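Local coordinates for sensor protein kinase HptS (Staphylococcus aureus, PDB 6LKI) that probably acts as the membrane-bound sensor histidine kinase of a two-component system for hexose phosphate uptake, passing signals on by phosphoryl transfer, at residues 32-35 and 40-43; 60-65 and 69-74. All blocks are in the same frame, centred on the assembly; numbering follows the deposited sequence.

Contact 1: 32-35 and 40-43; sequences QELD and HDVT
The loop after helix 2-31 passes the first turn of helix 39-55 with Leu34 and Asp41 nearest each other, their CA atoms 5.3 Å apart. Asp41 carries the contact. With CG anti to the carbonyl carbon (chi1 -65°), its carboxylate reaches across to the loop, where OD2 accepts the backbone N-H of Asp35 at 2.7 Å. The bond is nearly straight, 163° at the hydrogen, and uses the anti lone pair of OD2, the one turned away from OD1. Leu34 packs against the same carboxylate: its CD2 lies 3.7 Å from Asp41 CG, while Leu34 CA lies close to OD2. The carboxylate of Asp35 leads away from the helix and hydrogen-bonds through OD1 to Thr37, leaving its OD2 5.8 Å from Asp41 OD2. A negative charge at Asp41 would probably suit the amino end of the helix, where Asn38 OD1 weakly accepts backbone N-H groups of His40 and Asp41. The backbone of Leu34 also hydrogen-bonds with that of Lys94, in the loop between strands 84-92 and 97-106. The arrangement is an aspartate in the first turn of a helix receiving a backbone N-H of the loop that leads into it, here the short connection between helices 2-31 and 39-55.

Contact 2: 60-65 and 69-74; sequences LYYELS and QFITNN
Tyr62 and Asn73 both turn CG into the position between backbone N and carbonyl carbon (chi1 57° and 68°), which lays the amide of Asn73 flat against the tyrosine ring. They meet where the beta hairpin of strands 59-66 and 69-72 gives way to the loop beyond it. Ring and amide planes are only 2° apart, and Asn73 OD1 stands 3.4 Å above the plane of the Tyr62 ring, offset toward its rim. The same amide takes the place of strand pairing: OD1 accepts the backbone N of Tyr62 at 2.8 Å, the donor tilted out of the carbonyl plane, while ND2 gives a weak bond to Leu60 O. Within the hairpin proper Leu64 and Ile71 form a hydrogen-bonded antiparallel pair, with Leu64 N to Ile71 O at 2.7 Å almost straight. Their side chains meet CB to CB at 4.0 Å. On the other face, beside the non-hydrogen-bonded pair Ser65 and Phe70, the Phe70 ring turns its edge to Ser65 OG and to the carboxylate of Glu63, whose CD is 3.6 Å from CZ of Phe70; carboxylate and ring planes are steeply inclined. Helix 39-55 packs on Tyr62 through Leu49, Leu50 and Ile53, and strand 97-106 pairs with the far edge of strand 59-66. Thr72 OG1 gives its proton to Tyr62 O at 2.7 Å and accepts the backbone N of Asn74, forming an ST turn. Asn74 ND2 hydrogen-bonds to Leu78 O and also to a water 3.1 Å away, which in turn donates to both Thr72 OG1 and Glu63 OE2.

Contact 1 and contact 2 follow in series along the chain, their centres about 15 Å apart, with helix 39-55 leading from one to the other. They touch through Val42, on the helix: its CG1 lies 4.2 Å from Ile71 CD1, and its CG2 is equally far from Gln69 NE2. Gln69 NE2 hydrogen-bonds to Leu36 O, just beyond residues 32-35, and Gln69 OE1 to Tyr98 OH; Leu36 packs on Leu64, so the interhelical loop and the hairpin are joined directly. The hairpin belongs to one of two four-stranded antiparallel sheets, both with strand order 2-1-4-3, preceded by the long helix 2-31, consistent with a double Cache (tandem PAS-like) sensor domain.

Contact 1: 32-35 and 40-43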
ATOM      1  N   GLN B  32     -10.934 -20.928   6.007  1.00 39.27           N
ATOM      2  CA  GLN B  32     -10.749 -20.738   7.441  1.00 41.41           C
ATOM      3  C   GLN B  32      -9.980 -21.881   8.089  1.00 43.25           C
ATOM      4  O   GLN B  32      -9.520 -21.730   9.227  1.00 44.40           O
ATOM      5  CB  GLN B  32     -12.108 -20.568   8.125  1.00 45.43           C
ATOM      6  CG  GLN B  32     -12.900 -19.371   7.626  1.00 46.70           C
ATOM      7  CD  GLN B  32     -14.216 -19.193   8.356  1.00 55.19           C
ATOM      8  OE1 GLN B  32     -14.249 -19.075   9.581  1.00 58.31           O
ATOM      9  NE2 GLN B  32     -15.311 -19.175   7.605  1.00 52.58           N
ATOM     10  N   GLU B  33      -9.828 -23.011   7.400  1.00 39.60           N
ATOM     11  CA  GLU B  33      -9.049 -24.139   7.887  1.00 45.13           C
ATOM     12  C   GLU B  33      -7.619 -24.144   7.365  1.00 45.41           C
ATOM     13  O   GLU B  33      -6.827 -24.998   7.776  1.00 47.45           O
ATOM     14  CB  GLU B  33      -9.735 -25.455   7.502  1.00 47.74           C
ATOM     15  CG  GLU B  33     -11.051 -25.712   8.216  1.00 52.61           C
ATOM     16  CD  GLU B  33     -10.872 -25.906   9.708  1.00 61.74           C
ATOM     17  OE1 GLU B  33     -11.593 -25.248  10.488  1.00 64.91           O
ATOM     18  OE2 GLU B  33     -10.008 -26.718  10.101  1.00 68.38           O
ATOM     19  N   LEU B  34      -7.268 -23.218   6.478  1.00 40.95           N
ATOM     20  CA  LEU B  34      -5.976 -23.227   5.804  1.00 39.62           C
ATOM     21  C   LEU B  34      -5.063 -22.175   6.420  1.00 41.51           C
ATOM     22  O   LEU B  34      -5.395 -20.984   6.427  1.00 40.38           O
ATOM     23  CB  LEU B  34      -6.148 -22.984   4.305  1.00 39.82           C
ATOM     24  CG  LEU B  34      -6.880 -24.096   3.549  1.00 40.01           C
ATOM     25  CD1 LEU B  34      -7.126 -23.704   2.100  1.00 39.52           C
ATOM     26  CD2 LEU B  34      -6.102 -25.399   3.630  1.00 39.17           C
ATOM     27  N   ASP B  35      -3.916 -22.620   6.932  1.00 39.67           N
ATOM     28  CA  ASP B  35      -2.902 -21.747   7.512  1.00 39.68           C
ATOM     29  C   ASP B  35      -1.858 -21.463   6.437  1.00 38.32           C
ATOM     30  O   ASP B  35      -1.063 -22.340   6.087  1.00 38.95           O
ATOM     31  CB  ASP B  35      -2.277 -22.405   8.744  1.00 42.34           C
ATOM     32  CG  ASP B  35      -1.239 -21.526   9.431  1.00 44.29           C
ATOM     33  OD1 ASP B  35      -0.874 -20.460   8.893  1.00 43.18           O
ATOM     34  OD2 ASP B  35      -0.782 -21.913  10.527  1.00 50.51           O
ATOM     35  N   HIS B  40       1.958 -26.807   3.190  1.00 40.47           N
ATOM     36  CA  HIS B  40       0.932 -27.707   2.670  1.00 44.50           C
ATOM     37  C   HIS B  40      -0.348 -26.949   2.346  1.00 40.49           C
ATOM     38  O   HIS B  40      -0.976 -27.193   1.309  1.00 36.84           O
ATOM     39  CB  HIS B  40       0.640 -28.825   3.671  1.00 45.56           C
ATOM     40  CG  HIS B  40       1.772 -29.785   3.859  1.00 51.48           C
ATOM     41  ND1 HIS B  40       1.879 -30.959   3.145  1.00 53.55           N
ATOM     42  CD2 HIS B  40       2.843 -29.748   4.686  1.00 55.73           C
ATOM     43  CE1 HIS B  40       2.969 -31.602   3.522  1.00 53.23           C
ATOM     44  NE2 HIS B  40       3.573 -30.889   4.455  1.00 58.42           N
ATOM     45  N   ASP B  41      -0.753 -26.026   3.224  1.00 36.11           N
ATOM     46  CA  ASP B  41      -1.979 -25.271   2.994  1.00 36.16           C
ATOM     47  C   ASP B  41      -1.802 -24.235   1.891  1.00 32.52           C
ATOM     48  O   ASP B  41      -2.768 -23.904   1.195  1.00 33.24           O
ATOM     49  CB  ASP B  41      -2.434 -24.601   4.289  1.00 37.11           C
ATOM     50  CG  ASP B  41      -2.837 -25.604   5.352  1.00 42.41           C
ATOM     51  OD1 ASP B  41      -2.743 -26.822   5.087  1.00 39.67           O
ATOM     52  OD2 ASP B  41      -3.248 -25.177   6.451  1.00 41.24           O
ATOM     53  N   VAL B  42      -0.588 -23.708   1.725  1.00 35.07           N
ATOM     54  CA  VAL B  42      -0.314 -22.809   0.607  1.00 34.80           C
ATOM     55  C   VAL B  42      -0.481 -23.550  -0.714  1.00 33.36           C
ATOM     56  O   VAL B  42      -1.108 -23.051  -1.655  1.00 30.09           O
ATOM     57  CB  VAL B  42       1.093 -22.203   0.738  1.00 33.38           C
ATOM     58  CG1 VAL B  42       1.466 -21.442  -0.526  1.00 35.53           C
ATOM     59  CG2 VAL B  42       1.168 -21.295   1.953  1.00 34.50           C
ATOM     60  N   THR B  43       0.082 -24.759  -0.799  1.00 32.34           N
ATOM     61  CA  THR B  43      -0.082 -25.573  -1.998  1.00 32.45           C
ATOM     62  C   THR B  43      -1.552 -25.874  -2.262  1.00 30.54           C
ATOM     63  O   THR B  43      -2.012 -25.809  -3.408  1.00 27.73           O
ATOM     64  CB  THR B  43       0.716 -26.872  -1.864  1.00 33.29           C
ATOM     65  OG1 THR B  43       2.110 -26.567  -1.732  1.00 32.74           O
ATOM     66  CG2 THR B  43       0.508 -27.760  -3.084  1.00 35.11           C
TER

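Contact 2: 60-65 and 69-74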
ATOM      1  N   LEU B  60      -6.736 -14.739 -16.670  1.00 29.64           N
ATOM      2  CA  LEU B  60      -6.895 -14.113 -15.368  1.00 29.19           C
ATOM      3  C   LEU B  60      -5.636 -14.299 -14.537  1.00 29.04           C
ATOM      4  O   LEU B  60      -4.971 -15.338 -14.621  1.00 27.54           O
ATOM      5  CB  LEU B  60      -8.103 -14.693 -14.622  1.00 32.89           C
ATOM      6  CG  LEU B  60      -9.442 -14.607 -15.355  1.00 31.70           C
ATOM      7  CD1 LEU B  60     -10.531 -15.313 -14.567  1.00 32.36           C
ATOM      8  CD2 LEU B  60      -9.812 -13.155 -15.610  1.00 34.33           C
ATOM      9  N   TYR B  61      -5.311 -13.283 -13.743  1.00 29.76           N
ATOM     10  CA  TYR B  61      -4.211 -13.336 -12.790  1.00 28.46           C
ATOM     11  C   TYR B  61      -4.755 -13.021 -11.407  1.00 28.69           C
ATOM     12  O   TYR B  61      -5.509 -12.056 -11.238  1.00 29.55           O
ATOM     13  CB  TYR B  61      -3.099 -12.353 -13.169  1.00 27.21           C
ATOM     14  CG  TYR B  61      -2.398 -12.730 -14.449  1.00 25.90           C
ATOM     15  CD1 TYR B  61      -1.459 -13.751 -14.469  1.00 28.23           C
ATOM     16  CD2 TYR B  61      -2.697 -12.088 -15.644  1.00 27.71           C
ATOM     17  CE1 TYR B  61      -0.825 -14.113 -15.641  1.00 30.07           C
ATOM     18  CE2 TYR B  61      -2.067 -12.442 -16.821  1.00 29.21           C
ATOM     19  CZ  TYR B  61      -1.132 -13.455 -16.813  1.00 31.74           C
ATOM     20  OH  TYR B  61      -0.501 -13.815 -17.980  1.00 32.66           O
ATOM     21  N   TYR B  62      -4.387 -13.837 -10.427  1.00 25.37           N
ATOM     22  CA  TYR B  62      -4.787 -13.596  -9.052  1.00 25.55           C
ATOM     23  C   TYR B  62      -3.620 -13.036  -8.250  1.00 29.43           C
ATOM     24  O   TYR B  62      -2.454 -13.353  -8.503  1.00 29.50           O
ATOM     25  CB  TYR B  62      -5.317 -14.872  -8.387  1.00 26.10           C
ATOM     26  CG  TYR B  62      -4.356 -16.047  -8.381  1.00 29.51           C
ATOM     27  CD1 TYR B  62      -3.347 -16.145  -7.428  1.00 28.41           C
ATOM     28  CD2 TYR B  62      -4.478 -17.069  -9.312  1.00 26.79           C
ATOM     29  CE1 TYR B  62      -2.473 -17.222  -7.419  1.00 25.78           C
ATOM     30  CE2 TYR B  62      -3.614 -18.149  -9.307  1.00 27.96           C
ATOM     31  CZ  TYR B  62      -2.614 -18.221  -8.361  1.00 27.25           C
ATOM     32  OH  TYR B  62      -1.753 -19.294  -8.358  1.00 29.77           O
ATOM     33  N   GLU B  63      -3.951 -12.181  -7.287  1.00 25.13           N
ATOM     34  CA  GLU B  63      -3.004 -11.685  -6.294  1.00 28.56           C
ATOM     35  C   GLU B  63      -3.624 -11.929  -4.925  1.00 28.77           C
ATOM     36  O   GLU B  63      -4.655 -11.334  -4.593  1.00 30.62           O
ATOM     37  CB  GLU B  63      -2.691 -10.202  -6.505  1.00 29.83           C
ATOM     38  CG  GLU B  63      -1.826  -9.913  -7.726  1.00 31.38           C
ATOM     39  CD  GLU B  63      -1.312  -8.483  -7.757  1.00 34.06           C
ATOM     40  OE1 GLU B  63      -1.762  -7.669  -6.925  1.00 37.40           O
ATOM     41  OE2 GLU B  63      -0.458  -8.174  -8.615  1.00 32.39           O
ATOM     42  N   LEU B  64      -3.020 -12.823  -4.149  1.00 26.76           N
ATOM     43  CA  LEU B  64      -3.460 -13.126  -2.792  1.00 29.49           C
ATOM     44  C   LEU B  64      -2.463 -12.482  -1.838  1.00 29.76           C
ATOM     45  O   LEU B  64      -1.327 -12.954  -1.707  1.00 27.78           O
ATOM     46  CB  LEU B  64      -3.556 -14.634  -2.567  1.00 28.88           C
ATOM     47  CG  LEU B  64      -4.207 -15.097  -1.263  1.00 29.62           C
ATOM     48  CD1 LEU B  64      -5.636 -14.582  -1.154  1.00 27.77           C
ATOM     49  CD2 LEU B  64      -4.167 -16.615  -1.158  1.00 30.32           C
ATOM     50  N   SER B  65      -2.882 -11.406  -1.180  1.00 25.52           N
ATOM     51  CA  SER B  65      -1.986 -10.562  -0.400  1.00 29.19           C
ATOM     52  C   SER B  65      -2.308 -10.675   1.082  1.00 32.12           C
ATOM     53  O   SER B  65      -3.466 -10.523   1.487  1.00 32.16           O
ATOM     54  CB  SER B  65      -2.085  -9.104  -0.849  1.00 31.29           C
ATOM     55  OG  SER B  65      -1.812  -8.981  -2.235  1.00 34.22           O
ATOM     56  N   GLN B  69       3.280 -11.269   2.769  1.00 33.33           N
ATOM     57  CA  GLN B  69       3.108 -12.462   1.952  1.00 33.51           C
ATOM     58  C   GLN B  69       2.383 -12.092   0.666  1.00 33.97           C
ATOM     59  O   GLN B  69       1.404 -11.342   0.692  1.00 33.98           O
ATOM     60  CB  GLN B  69       2.331 -13.545   2.709  1.00 32.04           C
ATOM     61  CG  GLN B  69       2.446 -14.936   2.111  1.00 36.31           C
ATOM     62  CD  GLN B  69       1.943 -16.013   3.054  1.00 39.25           C
ATOM     63  OE1 GLN B  69       1.381 -15.717   4.109  1.00 41.65           O
ATOM     64  NE2 GLN B  69       2.147 -17.271   2.680  1.00 41.36           N
ATOM     65  N   PHE B  70       2.865 -12.631  -0.453  1.00 32.00           N
ATOM     66  CA  PHE B  70       2.339 -12.298  -1.775  1.00 31.65           C
ATOM     67  C   PHE B  70       2.304 -13.562  -2.622  1.00 31.05           C
ATOM     68  O   PHE B  70       3.355 -14.134  -2.926  1.00 32.47           O
ATOM     69  CB  PHE B  70       3.199 -11.217  -2.441  1.00 31.20           C
ATOM     70  CG  PHE B  70       2.647 -10.708  -3.744  1.00 30.07           C
ATOM     71  CD1 PHE B  70       1.451 -10.010  -3.782  1.00 32.60           C
ATOM     72  CD2 PHE B  70       3.332 -10.918  -4.929  1.00 28.64           C
ATOM     73  CE1 PHE B  70       0.946  -9.537  -4.981  1.00 33.73           C
ATOM     74  CE2 PHE B  70       2.832 -10.449  -6.130  1.00 30.49           C
ATOM     75  CZ  PHE B  70       1.638  -9.758  -6.155  1.00 34.26           C
ATOM     76  N   ILE B  71       1.102 -13.992  -3.001  1.00 28.47           N
ATOM     77  CA  ILE B  71       0.889 -15.219  -3.764  1.00 27.91           C
ATOM     78  C   ILE B  71       0.205 -14.846  -5.072  1.00 28.73           C
ATOM     79  O   ILE B  71      -0.862 -14.217  -5.063  1.00 29.19           O
ATOM     80  CB  ILE B  71       0.051 -16.240  -2.976  1.00 29.93           C
ATOM     81  CG1 ILE B  71       0.845 -16.771  -1.781  1.00 34.66           C
ATOM     82  CG2 ILE B  71      -0.408 -17.380  -3.878  1.00 32.68           C
ATOM     83  CD1 ILE B  71       0.001 -17.532  -0.777  1.00 35.48           C
ATOM     84  N   THR B  72       0.808 -15.236  -6.194  1.00 27.48           N
ATOM     85  CA  THR B  72       0.300 -14.827  -7.495  1.00 26.29           C
ATOM     86  C   THR B  72       0.695 -15.851  -8.550  1.00 29.65           C
ATOM     87  O   THR B  72       1.667 -16.593  -8.393  1.00 29.80           O
ATOM     88  CB  THR B  72       0.821 -13.434  -7.883  1.00 25.91           C
ATOM     89  OG1 THR B  72       0.184 -12.993  -9.088  1.00 27.29           O
ATOM     90  CG2 THR B  72       2.331 -13.462  -8.093  1.00 31.23           C
ATOM     91  N   ASN B  73      -0.086 -15.890  -9.631  1.00 24.07           N
ATOM     92  CA  ASN B  73       0.287 -16.614 -10.838  1.00 24.66           C
ATOM     93  C   ASN B  73       0.801 -15.681 -11.927  1.00 25.93           C
ATOM     94  O   ASN B  73       0.965 -16.110 -13.074  1.00 25.17           O
ATOM     95  CB  ASN B  73      -0.895 -17.433 -11.365  1.00 25.47           C
ATOM     96  CG  ASN B  73      -2.012 -16.564 -11.898  1.00 26.79           C
ATOM     97  OD1 ASN B  73      -2.283 -15.492 -11.363  1.00 26.78           O
ATOM     98  ND2 ASN B  73      -2.670 -17.023 -12.957  1.00 26.43           N
ATOM     99  N   ASN B  74       1.045 -14.416 -11.591  1.00 25.55           N
ATOM    100  CA  ASN B  74       1.631 -13.449 -12.518  1.00 27.89           C
ATOM    101  C   ASN B  74       3.155 -13.588 -12.475  1.00 28.84           C
ATOM    102  O   ASN B  74       3.892 -12.705 -12.034  1.00 28.08           O
ATOM    103  CB  ASN B  74       1.168 -12.039 -12.165  1.00 27.12           C
ATOM    104  CG  ASN B  74       1.661 -10.990 -13.142  1.00 32.12           C
ATOM    105  OD1 ASN B  74       2.125 -11.307 -14.236  1.00 29.90           O
ATOM    106  ND2 ASN B  74       1.556  -9.725 -12.748  1.00 28.86           N
TER
HETATM  107  O   HOH W   1       0.789 -19.079  -7.237  1.00 30.86           O
HETATM  108  O   HOH W   2       1.028  -9.923  -9.708  1.00 37.09           O